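PDB 3LOD: putative acyl-CoA N-acyltransferase from Klebsiella pneumoniae subsp. pneumoniae, which probably transfers an acyl group from acyl-CoA to an amine, as many members of the GNAT acetyltransferase family do. Local coordinates for residues A[111-116]-A[129-134]; A[124-129]-A[147-152]. One frame throughout, in Å; residues are numbered along the deposited sequence.

Both contacts lie in the C-terminal half of the GNAT fold, their centres about 4 Å apart on the same side of the chain's centre. Along the chain, strand 110-116, helix 120-128, strand 132-134 and strand 146-152 follow in turn, so the two pairs of segments alternate. In the sheet the last strand inserts between the other two. Interaction 1 therefore spans strand 146-152, whereas interaction 2 joins that strand to the helix packed on the sheet. The two share N129, at the turn leaving the helix, and probable backbone hydrogen bonds between 110-116 and 146-152 tie them together. Together they illustrate how a late inserted strand unites elements distant in sequence.

Interaction 1 (A[111-116]-A[129-134]); sequences LRLETG and NGYQTR
L111 and L113 meet Y131 in a buried, largely apolar contact that reaches across the sheet: strand 146-152 runs between 110-116 and 132-134, and side chains bridge the gap with no hydrogen bond between the two segments. Even the nearest CA atoms, those of R112 and Y131, are 8.2 Å apart. The Y131 ring does most of the spanning. L113 CD2 approaches one side of it obliquely, 3.9 Å from Y131 CD1, while L111 CD1 lies 3.2 Å from Y131 OH and L111 CB packs 4.0 Å from Y131 CE1. With CG anti to its own carbonyl carbon (chi1 -71°), Y131 sends its ring back toward the two leucines. The buried hydroxyl is satisfied by a hydrogen bond to E100.

Strand alternation puts R112 on the other face of the sheet, where its NH2 sits over one face of the R134 guanidinium, 4.2 Å from R134 NH1. E150, on the strand between them, makes long, weak ion pairs with both arginines, so the two guanidinium groups share one carboxylate.

Just before Y131, G130, with its positive phi, is the C' residue of a Schellman motif that ends helix 120-128. Strand, helix, edge strand and a final strand inserted between the two strands form the C-terminal topology characteristic of the GNAT fold.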
ATOM      1  N   LEU A 111       9.648  -2.278   6.180  1.00 21.09           N
ATOM      2  CA  LEU A 111       8.788  -2.116   5.020  1.00 21.95           C
ATOM      3  C   LEU A 111       9.437  -1.257   4.023  1.00 21.87           C
ATOM      4  O   LEU A 111       9.886  -0.201   4.390  1.00 23.11           O
ATOM      5  CB  LEU A 111       7.521  -1.403   5.402  1.00 21.73           C
ATOM      6  CG  LEU A 111       6.385  -2.337   5.637  1.00 24.36           C
ATOM      7  CD1 LEU A 111       5.176  -1.453   5.675  1.00 25.85           C
ATOM      8  CD2 LEU A 111       6.330  -3.386   4.490  1.00 25.35           C
ATOM      9  N   ARG A 112       9.436  -1.662   2.763  1.00 21.73           N
ATOM     10  CA  ARG A 112       9.945  -0.809   1.708  1.00 21.81           C
ATOM     11  C   ARG A 112       8.902  -0.596   0.660  1.00 21.65           C
ATOM     12  O   ARG A 112       8.003  -1.424   0.533  1.00 20.73           O
ATOM     13  CB  ARG A 112      11.076  -1.510   0.999  1.00 21.86           C
ATOM     14  CG  ARG A 112      12.010  -2.080   1.917  1.00 24.55           C
ATOM     15  CD  ARG A 112      12.442  -3.393   1.387  1.00 27.50           C
ATOM     16  NE  ARG A 112      13.859  -3.427   1.596  1.00 27.73           N
ATOM     17  CZ  ARG A 112      14.634  -4.366   1.100  1.00 30.60           C
ATOM     18  NH1 ARG A 112      14.067  -5.367   0.409  1.00 28.33           N
ATOM     19  NH2 ARG A 112      15.948  -4.319   1.352  1.00 32.23           N
ATOM     20  N   LEU A 113       9.056   0.461  -0.154  1.00 21.73           N
ATOM     21  CA  LEU A 113       8.135   0.643  -1.260  1.00 23.49           C
ATOM     22  C   LEU A 113       8.834   1.346  -2.397  1.00 24.50           C
ATOM     23  O   LEU A 113       9.805   2.080  -2.172  1.00 24.65           O
ATOM     24  CB  LEU A 113       6.867   1.446  -0.807  1.00 22.52           C
ATOM     25  CG  LEU A 113       7.244   2.825  -0.280  1.00 22.64           C
ATOM     26  CD1 LEU A 113       7.299   3.831  -1.431  1.00 18.54           C
ATOM     27  CD2 LEU A 113       6.374   3.334   0.840  1.00 21.40           C
ATOM     28  N   GLU A 114       8.316   1.129  -3.606  1.00 25.76           N
ATOM     29  CA  GLU A 114       8.669   1.897  -4.798  1.00 27.38           C
ATOM     30  C   GLU A 114       7.377   2.615  -5.267  1.00 28.22           C
ATOM     31  O   GLU A 114       6.342   1.978  -5.371  1.00 28.29           O
ATOM     32  CB  GLU A 114       9.199   0.924  -5.876  1.00 27.08           C
ATOM     33  CG  GLU A 114       9.679   1.532  -7.228  1.00 29.29           C
ATOM     34  CD  GLU A 114       8.553   2.063  -8.159  1.00 35.42           C
ATOM     35  OE1 GLU A 114       7.568   1.335  -8.495  1.00 35.48           O
ATOM     36  OE2 GLU A 114       8.675   3.242  -8.581  1.00 37.84           O
ATOM     37  N   THR A 115       7.432   3.928  -5.499  1.00 29.74           N
ATOM     38  CA  THR A 115       6.469   4.635  -6.385  1.00 31.28           C
ATOM     39  C   THR A 115       7.159   5.594  -7.326  1.00 32.02           C
ATOM     40  O   THR A 115       8.264   6.055  -7.047  1.00 31.92           O
ATOM     41  CB  THR A 115       5.500   5.617  -5.660  1.00 31.58           C
ATOM     42  OG1 THR A 115       6.097   6.091  -4.437  1.00 30.78           O
ATOM     43  CG2 THR A 115       4.091   5.018  -5.484  1.00 33.08           C
ATOM     44  N   GLY A 116       6.437   5.995  -8.375  1.00 33.59           N
ATOM     45  CA  GLY A 116       6.930   7.020  -9.293  1.00 34.50           C
ATOM     46  C   GLY A 116       7.082   8.381  -8.634  1.00 34.45           C
ATOM     47  O   GLY A 116       6.391   8.686  -7.643  1.00 32.72           O
ATOM     48  N   ASN A 129       5.063   9.798   7.827  1.00 37.55           N
ATOM     49  CA  ASN A 129       5.027   8.645   8.748  1.00 36.78           C
ATOM     50  C   ASN A 129       6.295   7.793   8.803  1.00 36.22           C
ATOM     51  O   ASN A 129       6.249   6.574   9.003  1.00 37.44           O
ATOM     52  CB  ASN A 129       3.766   7.807   8.542  1.00 36.28           C
ATOM     53  CG  ASN A 129       2.498   8.643   8.646  1.00 36.97           C
ATOM     54  OD1 ASN A 129       1.909   9.032   7.631  1.00 38.89           O
ATOM     55  ND2 ASN A 129       2.091   8.956   9.870  1.00 36.47           N
ATOM     56  N   GLY A 130       7.428   8.443   8.627  1.00 34.98           N
ATOM     57  CA  GLY A 130       8.682   7.831   8.969  1.00 32.49           C
ATOM     58  C   GLY A 130       9.355   7.055   7.888  1.00 30.84           C
ATOM     59  O   GLY A 130      10.387   6.478   8.148  1.00 31.07           O
ATOM     60  N   TYR A 131       8.791   7.015   6.689  1.00 29.80           N
ATOM     61  CA  TYR A 131       9.504   6.388   5.573  1.00 29.05           C
ATOM     62  C   TYR A 131      10.587   7.323   5.109  1.00 29.28           C
ATOM     63  O   TYR A 131      10.388   8.518   5.157  1.00 29.39           O
ATOM     64  CB  TYR A 131       8.561   6.058   4.412  1.00 28.84           C
ATOM     65  CG  TYR A 131       7.670   4.929   4.776  1.00 27.07           C
ATOM     66  CD1 TYR A 131       7.937   3.622   4.348  1.00 27.68           C
ATOM     67  CD2 TYR A 131       6.579   5.141   5.608  1.00 27.43           C
ATOM     68  CE1 TYR A 131       7.091   2.513   4.742  1.00 24.00           C
ATOM     69  CE2 TYR A 131       5.742   4.069   5.999  1.00 26.71           C
ATOM     70  CZ  TYR A 131       6.017   2.768   5.567  1.00 25.00           C
ATOM     71  OH  TYR A 131       5.181   1.770   6.000  1.00 26.83           O
ATOM     72  N   GLN A 132      11.722   6.790   4.666  1.00 29.43           N
ATOM     73  CA  GLN A 132      12.825   7.620   4.210  1.00 30.58           C
ATOM     74  C   GLN A 132      13.310   7.164   2.860  1.00 30.78           C
ATOM     75  O   GLN A 132      13.301   5.972   2.576  1.00 30.50           O
ATOM     76  CB  GLN A 132      13.987   7.522   5.174  1.00 31.51           C
ATOM     77  CG  GLN A 132      13.627   7.581   6.644  1.00 34.68           C
ATOM     78  CD  GLN A 132      14.620   8.395   7.406  1.00 38.15           C
ATOM     79  OE1 GLN A 132      15.293   7.882   8.278  1.00 39.09           O
ATOM     80  NE2 GLN A 132      14.752   9.671   7.050  1.00 40.95           N
ATOM     81  N   THR A 133      13.753   8.094   2.021  1.00 31.16           N
ATOM     82  CA  THR A 133      14.193   7.695   0.689  1.00 32.37           C
ATOM     83  C   THR A 133      15.399   6.747   0.800  1.00 32.62           C
ATOM     84  O   THR A 133      16.168   6.775   1.790  1.00 32.51           O
ATOM     85  CB  THR A 133      14.542   8.915  -0.206  1.00 32.77           C
ATOM     86  OG1 THR A 133      15.321   9.829   0.556  1.00 36.93           O
ATOM     87  CG2 THR A 133      13.311   9.659  -0.659  1.00 33.14           C
ATOM     88  N   ARG A 134      15.559   5.882  -0.193  1.00 32.31           N
ATOM     89  CA  ARG A 134      16.697   4.974  -0.214  1.00 31.81           C
ATOM     90  C   ARG A 134      16.931   4.576  -1.678  1.00 32.42           C
ATOM     91  O   ARG A 134      16.210   5.022  -2.569  1.00 32.22           O
ATOM     92  CB  ARG A 134      16.406   3.754   0.649  1.00 30.57           C
ATOM     93  CG  ARG A 134      15.638   2.738  -0.105  1.00 31.32           C
ATOM     94  CD  ARG A 134      15.177   1.637   0.738  1.00 30.49           C
ATOM     95  NE  ARG A 134      16.346   0.854   1.080  1.00 42.17           N
ATOM     96  CZ  ARG A 134      16.924  -0.041   0.279  1.00 43.56           C
ATOM     97  NH1 ARG A 134      17.993  -0.677   0.692  1.00 41.14           N
ATOM     98  NH2 ARG A 134      16.429  -0.296  -0.935  1.00 45.63           N
TER

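Interaction 2 (A[124-129]-A[147-152]); sequences ALYTRN and VFMEKP
K151 and M149, two residues apart on strand 146-152, point to the same face of the sheet and meet the last turn of helix 120-128 and the residue that follows it in different ways, one polar and one apolar.

The polar part is a single hydrogen bond from K151 NZ to the backbone carbonyl N129 O, 2.9 Å long. NZ approaches close to the line of the C=O bond (C=O...NZ angle 159°), a little off the carbonyl plane. Fully extended, the lysine spans the gap between strand and turn, and its CE passes 3.3 Å from N129 O. The same ammonium forms a salt bridge with E100, so it links the residue just past one helix to a carboxylate on another, helix 91-104.

The apolar part centres on M149. Its sulfur takes up an edge-on Met-aromatic position beside Y126, with SD 5.4 Å from the ring centroid and 75° off the ring normal. The nearest atoms to M149 SD are Y126 CB at 4.0 Å and Y126 CD2 at 4.1 Å, so the sulfur rests where the ring joins its side chain, and the two side chains cross at roughly a right angle. A bend at chi3 (66°) turns the methyl toward T127, leaving M149 CE 3.9 Å from T127 OG1. That hydroxyl is hydrogen-bonded to I123 O, one turn back in the helix.

Within the helix end, N129 N bonds to Y126 O, which helps to fix the turn whose carbonyl receives the lysine. The chemistry is thus divided: thioether and ring pack between helix and sheet, while a lysine shared by the N129 carbonyl and the E100 carboxylate probably neutralises the carboxylate and may ease the partial negative charge where helix 120-128 ends.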
ATOM      1  N   ALA A 124       4.376  12.118   0.048  1.00 25.63           N
ATOM      2  CA  ALA A 124       4.272  12.937   1.260  1.00 25.38           C
ATOM      3  C   ALA A 124       3.625  12.157   2.400  1.00 25.43           C
ATOM      4  O   ALA A 124       3.996  12.344   3.548  1.00 25.26           O
ATOM      5  CB  ALA A 124       3.520  14.196   1.000  1.00 24.85           C
ATOM      6  N   LEU A 125       2.648  11.306   2.096  1.00 25.28           N
ATOM      7  CA  LEU A 125       2.045  10.505   3.151  1.00 25.86           C
ATOM      8  C   LEU A 125       3.128   9.621   3.809  1.00 26.87           C
ATOM      9  O   LEU A 125       3.249   9.578   5.031  1.00 28.19           O
ATOM     10  CB  LEU A 125       0.922   9.664   2.603  1.00 25.76           C
ATOM     11  CG  LEU A 125       0.541   8.512   3.533  1.00 27.87           C
ATOM     12  CD1 LEU A 125      -0.167   9.057   4.741  1.00 29.75           C
ATOM     13  CD2 LEU A 125      -0.390   7.607   2.835  1.00 27.99           C
ATOM     14  N   TYR A 126       3.962   8.960   3.020  1.00 26.77           N
ATOM     15  CA  TYR A 126       4.942   8.101   3.629  1.00 27.34           C
ATOM     16  C   TYR A 126       5.922   8.878   4.445  1.00 29.25           C
ATOM     17  O   TYR A 126       6.276   8.416   5.520  1.00 31.29           O
ATOM     18  CB  TYR A 126       5.674   7.262   2.601  1.00 26.11           C
ATOM     19  CG  TYR A 126       4.729   6.447   1.756  1.00 21.89           C
ATOM     20  CD1 TYR A 126       3.709   5.649   2.336  1.00 15.78           C
ATOM     21  CD2 TYR A 126       4.852   6.456   0.385  1.00 18.63           C
ATOM     22  CE1 TYR A 126       2.803   4.937   1.534  1.00 13.46           C
ATOM     23  CE2 TYR A 126       3.976   5.728  -0.424  1.00 13.78           C
ATOM     24  CZ  TYR A 126       2.959   4.977   0.149  1.00 15.22           C
ATOM     25  OH  TYR A 126       2.127   4.245  -0.734  1.00 19.27           O
ATOM     26  N   THR A 127       6.385  10.019   3.929  1.00 30.60           N
ATOM     27  CA  THR A 127       7.347  10.905   4.618  1.00 31.89           C
ATOM     28  C   THR A 127       6.813  11.379   5.967  1.00 33.79           C
ATOM     29  O   THR A 127       7.541  11.379   6.951  1.00 34.13           O
ATOM     30  CB  THR A 127       7.696  12.155   3.765  1.00 31.74           C
ATOM     31  OG1 THR A 127       7.876  11.754   2.403  1.00 32.69           O
ATOM     32  CG2 THR A 127       8.960  12.865   4.262  1.00 27.86           C
ATOM     33  N   ARG A 128       5.538  11.774   6.000  1.00 35.75           N
ATOM     34  CA  ARG A 128       4.849  12.175   7.234  1.00 37.26           C
ATOM     35  C   ARG A 128       4.831  11.040   8.265  1.00 37.79           C
ATOM     36  O   ARG A 128       4.610  11.294   9.457  1.00 38.96           O
ATOM     37  CB  ARG A 128       3.396  12.598   6.945  1.00 37.94           C
ATOM     38  CG  ARG A 128       3.151  14.101   6.772  1.00 38.89           C
ATOM     39  CD  ARG A 128       1.664  14.400   6.530  1.00 41.95           C
ATOM     40  NE  ARG A 128       1.264  14.258   5.119  1.00 46.83           N
ATOM     41  CZ  ARG A 128       0.251  13.511   4.642  1.00 45.72           C
ATOM     42  NH1 ARG A 128      -0.545  12.783   5.440  1.00 46.36           N
ATOM     43  NH2 ARG A 128       0.029  13.487   3.333  1.00 44.01           N
ATOM     44  N   ASN A 129       5.063   9.798   7.827  1.00 37.55           N
ATOM     45  CA  ASN A 129       5.027   8.645   8.748  1.00 36.78           C
ATOM     46  C   ASN A 129       6.295   7.793   8.803  1.00 36.22           C
ATOM     47  O   ASN A 129       6.249   6.574   9.003  1.00 37.44           O
ATOM     48  CB  ASN A 129       3.766   7.807   8.542  1.00 36.28           C
ATOM     49  CG  ASN A 129       2.498   8.643   8.646  1.00 36.97           C
ATOM     50  OD1 ASN A 129       1.909   9.032   7.631  1.00 38.89           O
ATOM     51  ND2 ASN A 129       2.091   8.956   9.870  1.00 36.47           N
ATOM     52  N   VAL A 147      10.918   6.365  -6.840  1.00 32.84           N
ATOM     53  CA  VAL A 147      11.349   6.730  -5.484  1.00 31.46           C
ATOM     54  C   VAL A 147      11.181   5.482  -4.638  1.00 30.33           C
ATOM     55  O   VAL A 147      10.108   4.864  -4.631  1.00 29.65           O
ATOM     56  CB  VAL A 147      10.489   7.860  -4.878  1.00 31.61           C
ATOM     57  CG1 VAL A 147      11.076   8.361  -3.589  1.00 30.29           C
ATOM     58  CG2 VAL A 147      10.396   8.996  -5.850  1.00 31.77           C
ATOM     59  N   PHE A 148      12.260   5.101  -3.970  1.00 28.93           N
ATOM     60  CA  PHE A 148      12.263   3.985  -3.075  1.00 27.77           C
ATOM     61  C   PHE A 148      12.278   4.564  -1.701  1.00 27.32           C
ATOM     62  O   PHE A 148      12.976   5.566  -1.488  1.00 27.25           O
ATOM     63  CB  PHE A 148      13.511   3.171  -3.302  1.00 27.42           C
ATOM     64  CG  PHE A 148      13.639   2.692  -4.709  1.00 28.26           C
ATOM     65  CD1 PHE A 148      12.936   1.554  -5.140  1.00 27.56           C
ATOM     66  CD2 PHE A 148      14.454   3.378  -5.623  1.00 28.48           C
ATOM     67  CE1 PHE A 148      13.035   1.096  -6.456  1.00 25.66           C
ATOM     68  CE2 PHE A 148      14.564   2.927  -6.939  1.00 27.50           C
ATOM     69  CZ  PHE A 148      13.841   1.780  -7.354  1.00 26.44           C
ATOM     70  N   MET A 149      11.520   3.941  -0.780  1.00 25.34           N
ATOM     71  CA  MET A 149      11.426   4.394   0.615  1.00 23.51           C
ATOM     72  C   MET A 149      11.368   3.208   1.564  1.00 24.45           C
ATOM     73  O   MET A 149      10.940   2.122   1.197  1.00 25.48           O
ATOM     74  CB  MET A 149      10.202   5.348   0.815  1.00 23.03           C
ATOM     75  CG  MET A 149       9.974   6.419  -0.301  1.00 16.66           C
ATOM     76  SD  MET A 149       8.729   7.735   0.109  1.00 10.45           S
ATOM     77  CE  MET A 149       9.720   8.455   1.444  1.00  9.67           C
ATOM     78  N   GLU A 150      11.828   3.364   2.796  1.00 25.09           N
ATOM     79  CA  GLU A 150      11.586   2.316   3.753  1.00 24.99           C
ATOM     80  C   GLU A 150      11.498   2.851   5.145  1.00 24.47           C
ATOM     81  O   GLU A 150      11.773   4.001   5.377  1.00 23.06           O
ATOM     82  CB  GLU A 150      12.619   1.193   3.664  1.00 26.04           C
ATOM     83  CG  GLU A 150      14.075   1.567   4.077  1.00 29.23           C
ATOM     84  CD  GLU A 150      14.983   0.333   4.329  1.00 31.63           C
ATOM     85  OE1 GLU A 150      15.787   0.376   5.305  1.00 32.41           O
ATOM     86  OE2 GLU A 150      14.876  -0.672   3.562  1.00 32.51           O
ATOM     87  N   LYS A 151      11.110   1.977   6.055  1.00 24.82           N
ATOM     88  CA  LYS A 151      10.807   2.320   7.414  1.00 26.09           C
ATOM     89  C   LYS A 151      11.042   1.064   8.286  1.00 26.51           C
ATOM     90  O   LYS A 151      10.534  -0.009   7.960  1.00 25.65           O
ATOM     91  CB  LYS A 151       9.337   2.680   7.483  1.00 25.99           C
ATOM     92  CG  LYS A 151       8.915   3.097   8.850  1.00 27.99           C
ATOM     93  CD  LYS A 151       7.430   3.230   8.931  1.00 26.96           C
ATOM     94  CE  LYS A 151       7.083   3.670  10.309  1.00 25.91           C
ATOM     95  NZ  LYS A 151       5.691   4.119  10.356  1.00 25.29           N
ATOM     96  N   PRO A 152      11.808   1.196   9.392  1.00 27.61           N
ATOM     97  CA  PRO A 152      11.934   0.058  10.323  1.00 28.17           C
ATOM     98  C   PRO A 152      10.689  -0.056  11.155  1.00 29.32           C
ATOM     99  O   PRO A 152      10.169   0.933  11.640  1.00 29.72           O
ATOM    100  CB  PRO A 152      13.142   0.427  11.187  1.00 27.34           C
ATOM    101  CG  PRO A 152      13.309   1.859  11.088  1.00 26.99           C
ATOM    102  CD  PRO A 152      12.651   2.341   9.808  1.00 27.87           C
TER